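PDB 5HJQ: LD10117p from Drosophila melanogaster, which acts as a GTPase-activating protein for Rab35 in synaptic vesicle protein recycling, this piece being its phosphoinositide-binding TBC domain. Local coordinates for residues L79-Y82 and T83-Q86; H250-S253 and A254-F258; L287-I290 and M291-Y294. All blocks are in the same frame, centred on the assembly; numbering follows the deposited sequence.

Interaction 1 (L79-Y82 and T83-Q86)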
loop_
_atom_site.group_PDB
_atom_site.type_symbol
_atom_site.label_atom_id
_atom_site.label_comp_id
_atom_site.label_asym_id
_atom_site.label_seq_id
_atom_site.Cartn_x
_atom_site.Cartn_y
_atom_site.Cartn_z
ATOM N N LEU A 79 -12.222 3.991 -21.777
ATOM C CA LEU A 79 -12.096 3.571 -20.388
ATOM C C LEU A 79 -13.437 3.653 -19.665
ATOM O O LEU A 79 -14.327 4.397 -20.075
ATOM C CB LEU A 79 -11.049 4.426 -19.670
ATOM C CG LEU A 79 -9.641 4.366 -20.271
ATOM C CD1 LEU A 79 -8.665 5.227 -19.484
ATOM C CD2 LEU A 79 -9.152 2.932 -20.338
ATOM N N ARG A 80 -13.579 2.875 -18.595
ATOM C CA ARG A 80 -14.809 2.870 -17.810
ATOM C C ARG A 80 -14.929 4.165 -17.009
ATOM O O ARG A 80 -13.942 4.875 -16.817
ATOM C CB ARG A 80 -14.850 1.656 -16.879
ATOM C CG ARG A 80 -15.103 0.331 -17.592
ATOM C CD ARG A 80 -16.411 0.364 -18.366
ATOM N NE ARG A 80 -17.444 -0.465 -17.749
ATOM C CZ ARG A 80 -17.585 -1.770 -17.961
ATOM N NH1 ARG A 80 -16.766 -2.404 -18.790
ATOM N NH2 ARG A 80 -18.555 -2.439 -17.350
ATOM N N SER A 81 -16.137 4.474 -16.544
ATOM C CA SER A 81 -16.374 5.719 -15.818
ATOM C C SER A 81 -16.861 5.458 -14.395
ATOM O O SER A 81 -17.289 4.350 -14.069
ATOM C CB SER A 81 -17.391 6.592 -16.559
ATOM O OG SER A 81 -18.715 6.153 -16.312
ATOM N N TYR A 82 -16.806 6.493 -13.561
ATOM C CA TYR A 82 -17.200 6.381 -12.159
ATOM C C TYR A 82 -18.640 5.916 -11.971
ATOM O O TYR A 82 -18.905 4.990 -11.204
ATOM C CB TYR A 82 -17.015 7.719 -11.440
ATOM C CG TYR A 82 -17.677 7.744 -10.082
ATOM C CD1 TYR A 82 -17.169 6.994 -9.030
ATOM C CD2 TYR A 82 -18.824 8.495 -9.858
ATOM C CE1 TYR A 82 -17.776 7.002 -7.786
ATOM C CE2 TYR A 82 -19.439 8.509 -8.618
ATOM C CZ TYR A 82 -18.911 7.761 -7.587
ATOM O OH TYR A 82 -19.519 7.770 -6.353
ATOM N N THR A 83 -19.567 6.570 -12.664
ATOM C CA THR A 83 -20.987 6.296 -12.490
ATOM C C THR A 83 -21.341 4.878 -12.924
ATOM O O THR A 83 -22.220 4.248 -12.335
ATOM C CB THR A 83 -21.856 7.303 -13.273
ATOM O OG1 THR A 83 -21.637 7.142 -14.679
ATOM C CG2 THR A 83 -21.504 8.726 -12.871
ATOM N N GLU A 84 -20.656 4.382 -13.951
ATOM C CA GLU A 84 -20.833 3.003 -14.394
ATOM C C GLU A 84 -20.547 2.037 -13.252
ATOM O O GLU A 84 -21.358 1.166 -12.938
ATOM C CB GLU A 84 -19.917 2.681 -15.577
ATOM C CG GLU A 84 -20.226 3.440 -16.854
ATOM C CD GLU A 84 -19.274 3.079 -17.984
ATOM O OE1 GLU A 84 -19.210 1.885 -18.349
ATOM O OE2 GLU A 84 -18.586 3.987 -18.500
ATOM N N ILE A 85 -19.386 2.215 -12.630
ATOM C CA ILE A 85 -18.932 1.351 -11.546
ATOM C C ILE A 85 -19.817 1.469 -10.304
ATOM O O ILE A 85 -20.113 0.465 -9.648
ATOM C CB ILE A 85 -17.468 1.668 -11.173
ATOM C CG1 ILE A 85 -16.552 1.386 -12.366
ATOM C CG2 ILE A 85 -17.023 0.854 -9.968
ATOM C CD1 ILE A 85 -15.178 2.004 -12.250
ATOM N N GLN A 86 -20.244 2.690 -9.989
ATOM C CA GLN A 86 -21.122 2.918 -8.842
ATOM C C GLN A 86 -22.434 2.154 -8.996
ATOM O O GLN A 86 -22.979 1.628 -8.024
ATOM C CB GLN A 86 -21.411 4.408 -8.661
ATOM C CG GLN A 86 -22.218 4.724 -7.413
ATOM C CD GLN A 86 -22.966 6.040 -7.516
ATOM O OE1 GLN A 86 -22.978 6.682 -8.568
ATOM N NE2 GLN A 86 -23.598 6.448 -6.419
#

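Interaction 2 (H250-S253 and A254-F258)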
loop_
_atom_site.group_PDB
_atom_site.type_symbol
_atom_site.label_atom_id
_atom_site.label_comp_id
_atom_site.label_asym_id
_atom_site.label_seq_id
_atom_site.Cartn_x
_atom_site.Cartn_y
_atom_site.Cartn_z
ATOM N N HIS A 250 5.756 -19.752 -3.817
ATOM C CA HIS A 250 5.395 -19.136 -5.097
ATOM C C HIS A 250 6.548 -18.415 -5.795
ATOM O O HIS A 250 6.521 -18.230 -7.012
ATOM C CB HIS A 250 4.224 -18.168 -4.912
ATOM C CG HIS A 250 2.884 -18.830 -4.975
ATOM N ND1 HIS A 250 2.232 -19.069 -6.165
ATOM C CD2 HIS A 250 2.076 -19.309 -4.000
ATOM C CE1 HIS A 250 1.077 -19.664 -5.921
ATOM N NE2 HIS A 250 0.959 -19.821 -4.614
ATOM N N THR A 251 7.559 -18.006 -5.039
ATOM C CA THR A 251 8.761 -17.460 -5.657
ATOM C C THR A 251 9.995 -18.137 -5.037
ATOM O O THR A 251 10.996 -17.497 -4.707
ATOM C CB THR A 251 8.811 -15.905 -5.539
ATOM O OG1 THR A 251 9.916 -15.392 -6.296
ATOM C CG2 THR A 251 8.906 -15.433 -4.094
ATOM N N LYS A 252 9.900 -19.461 -4.924
ATOM C CA LYS A 252 10.928 -20.297 -4.307
ATOM C C LYS A 252 12.321 -20.093 -4.896
ATOM O O LYS A 252 13.318 -20.131 -4.173
ATOM C CB LYS A 252 10.538 -21.773 -4.427
ATOM C CG LYS A 252 11.515 -22.727 -3.759
ATOM C CD LYS A 252 11.037 -24.171 -3.813
ATOM C CE LYS A 252 9.787 -24.386 -2.972
ATOM N NZ LYS A 252 9.498 -25.842 -2.785
ATOM N N SER A 253 12.391 -19.876 -6.206
ATOM C CA SER A 253 13.672 -19.673 -6.872
ATOM C C SER A 253 14.353 -18.399 -6.398
ATOM O O SER A 253 15.558 -18.388 -6.140
ATOM C CB SER A 253 13.487 -19.631 -8.385
ATOM O OG SER A 253 12.983 -20.866 -8.862
ATOM N N ALA A 254 13.574 -17.329 -6.274
ATOM C CA ALA A 254 14.107 -16.045 -5.836
ATOM C C ALA A 254 14.674 -16.118 -4.421
ATOM O O ALA A 254 15.728 -15.553 -4.137
ATOM C CB ALA A 254 13.037 -14.981 -5.913
ATOM N N THR A 255 13.968 -16.815 -3.537
ATOM C CA THR A 255 14.379 -16.929 -2.140
ATOM C C THR A 255 15.560 -17.886 -1.972
ATOM O O THR A 255 16.438 -17.659 -1.141
ATOM C CB THR A 255 13.214 -17.399 -1.252
ATOM O OG1 THR A 255 12.572 -18.523 -1.862
ATOM C CG2 THR A 255 12.196 -16.285 -1.075
ATOM N N SER A 256 15.577 -18.958 -2.758
ATOM C CA SER A 256 16.711 -19.873 -2.762
ATOM C C SER A 256 17.936 -19.151 -3.303
ATOM O O SER A 256 19.054 -19.361 -2.833
ATOM C CB SER A 256 16.407 -21.120 -3.597
ATOM O OG SER A 256 15.331 -21.857 -3.040
ATOM N N TYR A 257 17.705 -18.282 -4.282
ATOM C CA TYR A 257 18.770 -17.493 -4.885
ATOM C C TYR A 257 19.401 -16.562 -3.859
ATOM O O TYR A 257 20.617 -16.365 -3.850
ATOM C CB TYR A 257 18.236 -16.687 -6.070
ATOM C CG TYR A 257 19.267 -15.792 -6.718
ATOM C CD1 TYR A 257 20.371 -16.331 -7.366
ATOM C CD2 TYR A 257 19.136 -14.410 -6.683
ATOM C CE1 TYR A 257 21.318 -15.522 -7.960
ATOM C CE2 TYR A 257 20.079 -13.589 -7.276
ATOM C CZ TYR A 257 21.169 -14.151 -7.913
ATOM O OH TYR A 257 22.112 -13.342 -8.505
ATOM N N PHE A 258 18.565 -15.996 -2.993
ATOM C CA PHE A 258 19.035 -15.098 -1.945
ATOM C C PHE A 258 19.919 -15.828 -0.936
ATOM O O PHE A 258 20.963 -15.318 -0.528
ATOM C CB PHE A 258 17.850 -14.447 -1.230
ATOM C CG PHE A 258 17.107 -13.453 -2.072
ATOM C CD1 PHE A 258 17.712 -12.868 -3.171
ATOM C CD2 PHE A 258 15.804 -13.103 -1.766
ATOM C CE1 PHE A 258 17.032 -11.947 -3.949
ATOM C CE2 PHE A 258 15.117 -12.184 -2.540
ATOM C CZ PHE A 258 15.733 -11.606 -3.633
#

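Interaction 3 (L287-I290 and M291-Y294)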
loop_
_atom_site.group_PDB
_atom_site.type_symbol
_atom_site.label_atom_id
_atom_site.label_comp_id
_atom_site.label_asym_id
_atom_site.label_seq_id
_atom_site.Cartn_x
_atom_site.Cartn_y
_atom_site.Cartn_z
ATOM N N LEU A 287 2.165 2.731 -7.946
ATOM C CA LEU A 287 1.432 2.743 -6.682
ATOM C C LEU A 287 -0.047 3.058 -6.861
ATOM O O LEU A 287 -0.903 2.431 -6.235
ATOM C CB LEU A 287 2.036 3.770 -5.723
ATOM C CG LEU A 287 3.226 3.386 -4.853
ATOM C CD1 LEU A 287 3.623 4.566 -3.986
ATOM C CD2 LEU A 287 2.871 2.184 -4.004
ATOM N N VAL A 288 -0.335 4.044 -7.704
ATOM C CA VAL A 288 -1.702 4.506 -7.916
ATOM C C VAL A 288 -2.599 3.395 -8.458
ATOM O O VAL A 288 -3.674 3.138 -7.915
ATOM C CB VAL A 288 -1.737 5.708 -8.877
ATOM C CG1 VAL A 288 -3.165 6.045 -9.251
ATOM C CG2 VAL A 288 -1.050 6.907 -8.241
ATOM N N ARG A 289 -2.151 2.737 -9.521
ATOM C CA ARG A 289 -2.890 1.612 -10.082
ATOM C C ARG A 289 -3.058 0.500 -9.047
ATOM O O ARG A 289 -4.106 -0.145 -8.986
ATOM C CB ARG A 289 -2.186 1.072 -11.326
ATOM C CG ARG A 289 -2.205 2.018 -12.511
ATOM C CD ARG A 289 -3.607 2.168 -13.077
ATOM N NE ARG A 289 -4.128 0.919 -13.626
ATOM C CZ ARG A 289 -5.105 0.210 -13.069
ATOM N NH1 ARG A 289 -5.674 0.629 -11.948
ATOM N NH2 ARG A 289 -5.521 -0.914 -13.635
ATOM N N ILE A 290 -2.027 0.284 -8.234
ATOM C CA ILE A 290 -2.092 -0.705 -7.163
ATOM C C ILE A 290 -3.145 -0.316 -6.128
ATOM O O ILE A 290 -3.929 -1.152 -5.680
ATOM C CB ILE A 290 -0.726 -0.880 -6.464
ATOM C CG1 ILE A 290 0.286 -1.517 -7.415
ATOM C CG2 ILE A 290 -0.861 -1.735 -5.215
ATOM C CD1 ILE A 290 1.662 -1.692 -6.812
ATOM N N MET A 291 -3.162 0.959 -5.754
ATOM C CA MET A 291 -4.157 1.458 -4.807
ATOM C C MET A 291 -5.585 1.278 -5.315
ATOM O O MET A 291 -6.490 0.996 -4.527
ATOM C CB MET A 291 -3.900 2.931 -4.490
ATOM C CG MET A 291 -2.697 3.166 -3.576
ATOM S SD MET A 291 -2.751 2.210 -2.042
ATOM C CE MET A 291 -1.434 1.038 -2.338
ATOM N N ASP A 292 -5.775 1.437 -6.624
ATOM C CA ASP A 292 -7.082 1.231 -7.254
ATOM C C ASP A 292 -7.692 -0.116 -6.886
ATOM O O ASP A 292 -8.850 -0.195 -6.476
ATOM C CB ASP A 292 -6.977 1.334 -8.780
ATOM C CG ASP A 292 -6.771 2.758 -9.260
ATOM O OD1 ASP A 292 -7.125 3.700 -8.517
ATOM O OD2 ASP A 292 -6.259 2.933 -10.387
ATOM N N CYS A 293 -6.905 -1.175 -7.040
ATOM C CA CYS A 293 -7.372 -2.522 -6.740
ATOM C C CYS A 293 -7.354 -2.798 -5.241
ATOM O O CYS A 293 -8.250 -3.456 -4.709
ATOM C CB CYS A 293 -6.519 -3.553 -7.480
ATOM S SG CYS A 293 -6.515 -3.338 -9.281
ATOM N N TYR A 294 -6.331 -2.276 -4.570
ATOM C CA TYR A 294 -6.144 -2.467 -3.133
ATOM C C TYR A 294 -7.330 -1.966 -2.313
ATOM O O TYR A 294 -7.773 -2.642 -1.382
ATOM C CB TYR A 294 -4.859 -1.766 -2.684
ATOM C CG TYR A 294 -4.695 -1.602 -1.187
ATOM C CD1 TYR A 294 -4.292 -2.667 -0.390
ATOM C CD2 TYR A 294 -4.921 -0.373 -0.574
ATOM C CE1 TYR A 294 -4.133 -2.520 0.971
ATOM C CE2 TYR A 294 -4.766 -0.217 0.793
ATOM C CZ TYR A 294 -4.362 -1.300 1.558
ATOM O OH TYR A 294 -4.197 -1.177 2.919
#

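Interaction 1 (L79-Y82 and T83-Q86)
The guanidinium of Arg80 and the carboxylate of Glu84 are turned almost parallel, their planes 8° apart, although the two side chains cross at about a right angle. OE1 of Glu84 approaches NE of Arg80 obliquely, at 3.0 Å, and this pair is a salt bridge. A second flat pair is looser: the Tyr82 ring and the Gln86 amide differ by 22° in tilt, and Gln86 OE1 stands 4.0 Å from Tyr82 CE2, again oblique to the ring.

The other carboxylate oxygen serves the helix start. Ser81, short and polar, suits the N-cap: its OG donates to the anti side of Glu84 OE2 at 3.1 Å, while Ser81 N makes a weak bond to the same OE2 at 3.2 Å. This resembles the glutamate half of a capping box, with the serine hydroxyl turned to the carboxylate. With CG anti to the carbonyl carbon (chi1 -66°) and an extended chain beyond it, Glu84 reaches back along the first turn to its N-terminal end, where one carboxylate holds both Arg80 and Ser81. Thr83 OG1 adds a weak, long bond to Ser81 OG. Ile85 N reaches Ser81 O in a weak bond, and the next, Gln86 N to Tyr82 O, is firm at 2.9 Å.

Ile85, the buried residue here, packs on Val97 and Ile100 of helix 94-103, and Tyr82 on Gln115 and Met119 of helix 113-122, fastening helix 82-91 to both.

Interaction 2 (H250-S253 and A254-F258)
Hydrogen bonds converge on Lys252 O, which accepts three: from Ser256 N, from Ser256 OG and from Thr255 OG1, each 2.9 Å from Lys252 O. Neither hydroxyl lies in the carbonyl plane. Thr255 OG1 stands well above it, 44° out, and meets Lys252 O at a C=O...donor angle of only 104°, the steep approach of a hydroxyl folded back over the turn. Ser256 OG arrives less steeply. The Thr255 torsion that sets OG1 between backbone N and carbonyl carbon (chi1 47°) brings the hydroxyl round to that oxygen. A valine in place of Thr255 would probably leave Lys252 O without one of its three donors.

Backbone bonds of helical spacing run beside these: Tyr257 N to Ser253 O at 2.8 Å, and Thr255 N to Thr251 O at 3.3 Å. They form the opening of helix 252-261, which follows helix 233-250 after a break at Thr251 alone, a helix-to-helix junction within the all-helical Rab-GAP TBC domain. Thr251 both ends one helix and occupies the N-cap position of the next, yet its side chain makes no capping bond; OG1 bonds instead to Asn311 OD1 on helix 300-317.

Van der Waals contact within the turn is slight: the CB of Ala254, small enough for a buried place, lies 3.2 Å from Thr251 OG1. Beyond the turn, Phe258 packs on Leu310, and the ring of Tyr257 meets that of His314, both partners on helix 300-317.

Interaction 3 (L287-I290 and M291-Y294)
Leu287 to Tyr294 is continuous alpha helix, with Met291 N bonded to Leu287 O (2.7 Å), Asp292 N to Val288 O (3.0 Å) and Tyr294 N to Ile290 O (2.9 Å). Along one side, Arg289 and Asp292 pair three residues apart in a buried salt bridge. NH1 of Arg289 donates to Asp292 OD2 at 2.8 Å, a bent bond that meets the anti lone pair of OD2, away from OD1. The carboxylate oxygen sits at the guanidinium edge, tilted 15° from its plane, and the two planes are 34° apart. Bends at chi2 (-69°) and chi3 double the arginine chain back, so that NH1 comes down beside the aspartate of the next turn rather than stretching away.

Both ends of the pair have further partners, as buried charges need. Asp292 OD2 also forms a salt bridge with Arg113 NH2, and OD1 takes a hydrogen bond from Trp117 NE1, both on helix 113-122. Arg289 NH2 donates to Leu101 O. Two arginines beside one carboxylate would probably stabilise its ionised form.

Apolar contact lies on another side. The flexible chain of Met291 bends to bring CE within 4.0 Å of Ile290 CG2. Ile290, branched and bulky, packs on Val301, Leu302 and Val305 of helix 300-317. With all eight of these residues buried, helix 284-297 is a central core helix of the all-helical Rab-GAP TBC domain, its Cys293 standing close to the phosphoinositide-binding Arg102.

The three local contacts lie in series along the chain and do not touch. The centres of interactions 1 and 3 are about 16 Å apart, those of 2 and 3 about 26 Å, and those of 1 and 2 about 40 Å. Interaction 3 lies about 8 Å from the centre of the chain, the two helix starts of interactions 1 and 2 about 23 Å. Only interaction 3 comes close to a lipid-binding residue, Cys293 being about 4 Å from Arg102; Ile85 is about 9 Å from Lys98 and Thr251 about 10 Å from Leu360, side chain to side chain. The Cys293 side chain also lies about 9 Å from the bound inositol trisphosphate, consistent with a place in the layer behind the pocket-lining residues.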